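Local coordinates for protein tylactone synthase starter module and modules 1 & 2 (Streptomyces fradiae, PDB 2Z5L) that probably reduces the beta-keto group of a polyketide intermediate with NADPH, as the first ketoreductase of the tylosin polyketide synthase, setting the chirality of the product, at residues G260-T265 / P336-H341. Residues are numbered along the deposited sequence; the frame is centred on the assembly and turned at random.
Sequences GTVLIT and PNAVFH
Leu263 and Phe340 join the middle of two parallel strands. Leu263 O takes the N-H of Phe340 at 2.7 Å. One step to either side, Leu263 N bonds to Ala338 O and Thr265 N to Phe340 O, each at 2.8 Å. The strand directions differ by 13°.

Packing is tightest in this central part. The Phe340 ring meets Val262 at its edge: CG1 of Val262 lies 3.5 Å from CD2, near the ring plane. That methyl stands anti to the Val262 backbone N (chi1 -179°), which turns it to the ring. Ile264 CG1 packs beside Phe340 CB on the same face. On the other face Leu263 and Val339 run side by side, with CD2 and CG2 4.2 Å apart, and the Pro336 ring touches Leu263 CB. Further along this face, Thr265 OG1 and His341 ND1 form a short hydrogen bond of 2.6 Å. His341 NE2 bonds to Lys366 O, so both ring nitrogens are held and the ring's rotation is probably fixed.

The start of the pair is looser, and Gly260 and Asn337 there are partly exposed. Here Asn337 OD1 accepts the N-H of Thr261, with N to OD1 3.0 Å, through a bent bond (142° at the hydrogen). Thr261 O receives the N-H of Asn337 and, weakly, that of Ala338. Asn337 ND2 reaches Gly382 O.

This pairing belongs to the Rossmann fold of a short-chain dehydrogenase/reductase. Strand 261-265 leads toward a glycine-rich turn, consistent with a dinucleotide-binding loop. Helix 270-281 packs on Val262, Ile264 and Phe340, while helix 356-376 packs on Leu263, Val339 and His341. In the sheet, strand 286-291 flanks 261-265 and strand 386-391 flanks 338-341.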
ATOM      1  N   GLY A 260      -8.460 -25.870 -14.038  1.00 37.63           N
ATOM      2  CA  GLY A 260      -9.591 -25.884 -13.124  1.00 36.28           C
ATOM      3  C   GLY A 260     -10.439 -24.617 -13.149  1.00 35.60           C
ATOM      4  O   GLY A 260     -10.550 -23.954 -14.184  1.00 33.26           O
ATOM      5  N   THR A 261     -11.032 -24.270 -12.008  1.00 33.29           N
ATOM      6  CA  THR A 261     -11.872 -23.076 -11.918  1.00 33.39           C
ATOM      7  C   THR A 261     -11.049 -21.848 -11.519  1.00 33.16           C
ATOM      8  O   THR A 261     -10.271 -21.893 -10.571  1.00 33.47           O
ATOM      9  CB  THR A 261     -13.034 -23.286 -10.898  1.00 34.47           C
ATOM     10  OG1 THR A 261     -13.742 -24.488 -11.233  1.00 34.05           O
ATOM     11  CG2 THR A 261     -14.022 -22.114 -10.938  1.00 33.40           C
ATOM     12  N   VAL A 262     -11.206 -20.759 -12.267  1.00 32.28           N
ATOM     13  CA  VAL A 262     -10.485 -19.531 -11.967  1.00 29.30           C
ATOM     14  C   VAL A 262     -11.493 -18.436 -11.621  1.00 29.49           C
ATOM     15  O   VAL A 262     -12.409 -18.138 -12.391  1.00 29.87           O
ATOM     16  CB  VAL A 262      -9.604 -19.079 -13.161  1.00 28.78           C
ATOM     17  CG1 VAL A 262      -8.847 -17.818 -12.803  1.00 25.72           C
ATOM     18  CG2 VAL A 262      -8.627 -20.183 -13.542  1.00 26.70           C
ATOM     19  N   LEU A 263     -11.343 -17.879 -10.426  1.00 25.88           N
ATOM     20  CA  LEU A 263     -12.216 -16.814  -9.949  1.00 23.92           C
ATOM     21  C   LEU A 263     -11.528 -15.482 -10.212  1.00 23.20           C
ATOM     22  O   LEU A 263     -10.380 -15.286  -9.799  1.00 22.60           O
ATOM     23  CB  LEU A 263     -12.457 -16.952  -8.447  1.00 20.53           C
ATOM     24  CG  LEU A 263     -13.253 -15.837  -7.777  1.00 20.30           C
ATOM     25  CD1 LEU A 263     -14.639 -15.702  -8.439  1.00 21.57           C
ATOM     26  CD2 LEU A 263     -13.427 -16.163  -6.283  1.00 26.61           C
ATOM     27  N   ILE A 264     -12.231 -14.576 -10.882  1.00 21.82           N
ATOM     28  CA  ILE A 264     -11.679 -13.255 -11.194  1.00 23.59           C
ATOM     29  C   ILE A 264     -12.615 -12.133 -10.758  1.00 22.85           C
ATOM     30  O   ILE A 264     -13.696 -11.965 -11.337  1.00 22.70           O
ATOM     31  CB  ILE A 264     -11.441 -13.084 -12.714  1.00 22.31           C
ATOM     32  CG1 ILE A 264     -10.325 -14.007 -13.187  1.00 23.12           C
ATOM     33  CG2 ILE A 264     -11.110 -11.621 -13.026  1.00 21.70           C
ATOM     34  CD1 ILE A 264     -10.287 -14.173 -14.704  1.00 22.73           C
ATOM     35  N   THR A 265     -12.213 -11.353  -9.754  1.00 24.00           N
ATOM     36  CA  THR A 265     -13.080 -10.249  -9.350  1.00 23.65           C
ATOM     37  C   THR A 265     -12.785  -9.060 -10.274  1.00 25.21           C
ATOM     38  O   THR A 265     -11.728  -9.011 -10.916  1.00 26.09           O
ATOM     39  CB  THR A 265     -12.918  -9.865  -7.858  1.00 24.58           C
ATOM     40  OG1 THR A 265     -11.668  -9.208  -7.638  1.00 22.81           O
ATOM     41  CG2 THR A 265     -12.978 -11.128  -6.973  1.00 22.58           C
ATOM     42  N   PRO A 336     -12.636 -22.563  -6.262  1.00 33.60           N
ATOM     43  CA  PRO A 336     -11.549 -22.130  -7.139  1.00 32.83           C
ATOM     44  C   PRO A 336     -10.163 -22.705  -6.880  1.00 33.24           C
ATOM     45  O   PRO A 336      -9.771 -22.954  -5.736  1.00 32.85           O
ATOM     46  CB  PRO A 336     -11.570 -20.620  -6.963  1.00 33.98           C
ATOM     47  CG  PRO A 336     -11.857 -20.496  -5.492  1.00 35.96           C
ATOM     48  CD  PRO A 336     -12.974 -21.512  -5.285  1.00 32.92           C
ATOM     49  N   ASN A 337      -9.430 -22.913  -7.969  1.00 32.28           N
ATOM     50  CA  ASN A 337      -8.063 -23.406  -7.898  1.00 32.28           C
ATOM     51  C   ASN A 337      -7.139 -22.200  -7.959  1.00 32.69           C
ATOM     52  O   ASN A 337      -5.959 -22.270  -7.598  1.00 34.31           O
ATOM     53  CB  ASN A 337      -7.769 -24.335  -9.073  1.00 35.42           C
ATOM     54  CG  ASN A 337      -8.663 -25.543  -9.075  1.00 37.78           C
ATOM     55  OD1 ASN A 337      -9.407 -25.775 -10.022  1.00 40.75           O
ATOM     56  ND2 ASN A 337      -8.602 -26.325  -8.000  1.00 38.60           N
ATOM     57  N   ALA A 338      -7.688 -21.092  -8.443  1.00 29.50           N
ATOM     58  CA  ALA A 338      -6.952 -19.839  -8.547  1.00 25.89           C
ATOM     59  C   ALA A 338      -7.920 -18.656  -8.427  1.00 23.64           C
ATOM     60  O   ALA A 338      -9.019 -18.681  -8.991  1.00 22.27           O
ATOM     61  CB  ALA A 338      -6.207 -19.785  -9.877  1.00 26.74           C
ATOM     62  N   VAL A 339      -7.502 -17.635  -7.681  1.00 23.29           N
ATOM     63  CA  VAL A 339      -8.296 -16.421  -7.481  1.00 22.69           C
ATOM     64  C   VAL A 339      -7.498 -15.210  -7.947  1.00 25.74           C
ATOM     65  O   VAL A 339      -6.319 -15.083  -7.628  1.00 25.85           O
ATOM     66  CB  VAL A 339      -8.665 -16.216  -5.986  1.00 23.38           C
ATOM     67  CG1 VAL A 339      -9.432 -14.912  -5.802  1.00 21.43           C
ATOM     68  CG2 VAL A 339      -9.504 -17.374  -5.496  1.00 20.63           C
ATOM     69  N   PHE A 340      -8.133 -14.329  -8.718  1.00 25.94           N
ATOM     70  CA  PHE A 340      -7.478 -13.108  -9.204  1.00 25.18           C
ATOM     71  C   PHE A 340      -8.352 -11.917  -8.788  1.00 24.57           C
ATOM     72  O   PHE A 340      -9.478 -11.760  -9.260  1.00 25.74           O
ATOM     73  CB  PHE A 340      -7.323 -13.150 -10.724  1.00 25.32           C
ATOM     74  CG  PHE A 340      -6.300 -14.154 -11.204  1.00 27.66           C
ATOM     75  CD1 PHE A 340      -4.973 -13.798 -11.383  1.00 28.58           C
ATOM     76  CD2 PHE A 340      -6.672 -15.457 -11.487  1.00 28.48           C
ATOM     77  CE1 PHE A 340      -4.034 -14.726 -11.855  1.00 28.83           C
ATOM     78  CE2 PHE A 340      -5.743 -16.390 -11.958  1.00 28.96           C
ATOM     79  CZ  PHE A 340      -4.426 -16.024 -12.139  1.00 28.88           C
ATOM     80  N   HIS A 341      -7.829 -11.081  -7.901  1.00 22.67           N
ATOM     81  CA  HIS A 341      -8.568  -9.925  -7.404  1.00 23.64           C
ATOM     82  C   HIS A 341      -8.183  -8.644  -8.133  1.00 24.54           C
ATOM     83  O   HIS A 341      -7.171  -8.032  -7.805  1.00 25.45           O
ATOM     84  CB  HIS A 341      -8.303  -9.761  -5.906  1.00 22.69           C
ATOM     85  CG  HIS A 341      -9.174  -8.742  -5.239  1.00 21.82           C
ATOM     86  ND1 HIS A 341     -10.546  -8.739  -5.367  1.00 25.36           N
ATOM     87  CD2 HIS A 341      -8.865  -7.697  -4.433  1.00 21.58           C
ATOM     88  CE1 HIS A 341     -11.047  -7.732  -4.669  1.00 25.61           C
ATOM     89  NE2 HIS A 341     -10.049  -7.085  -4.096  1.00 27.58           N
TER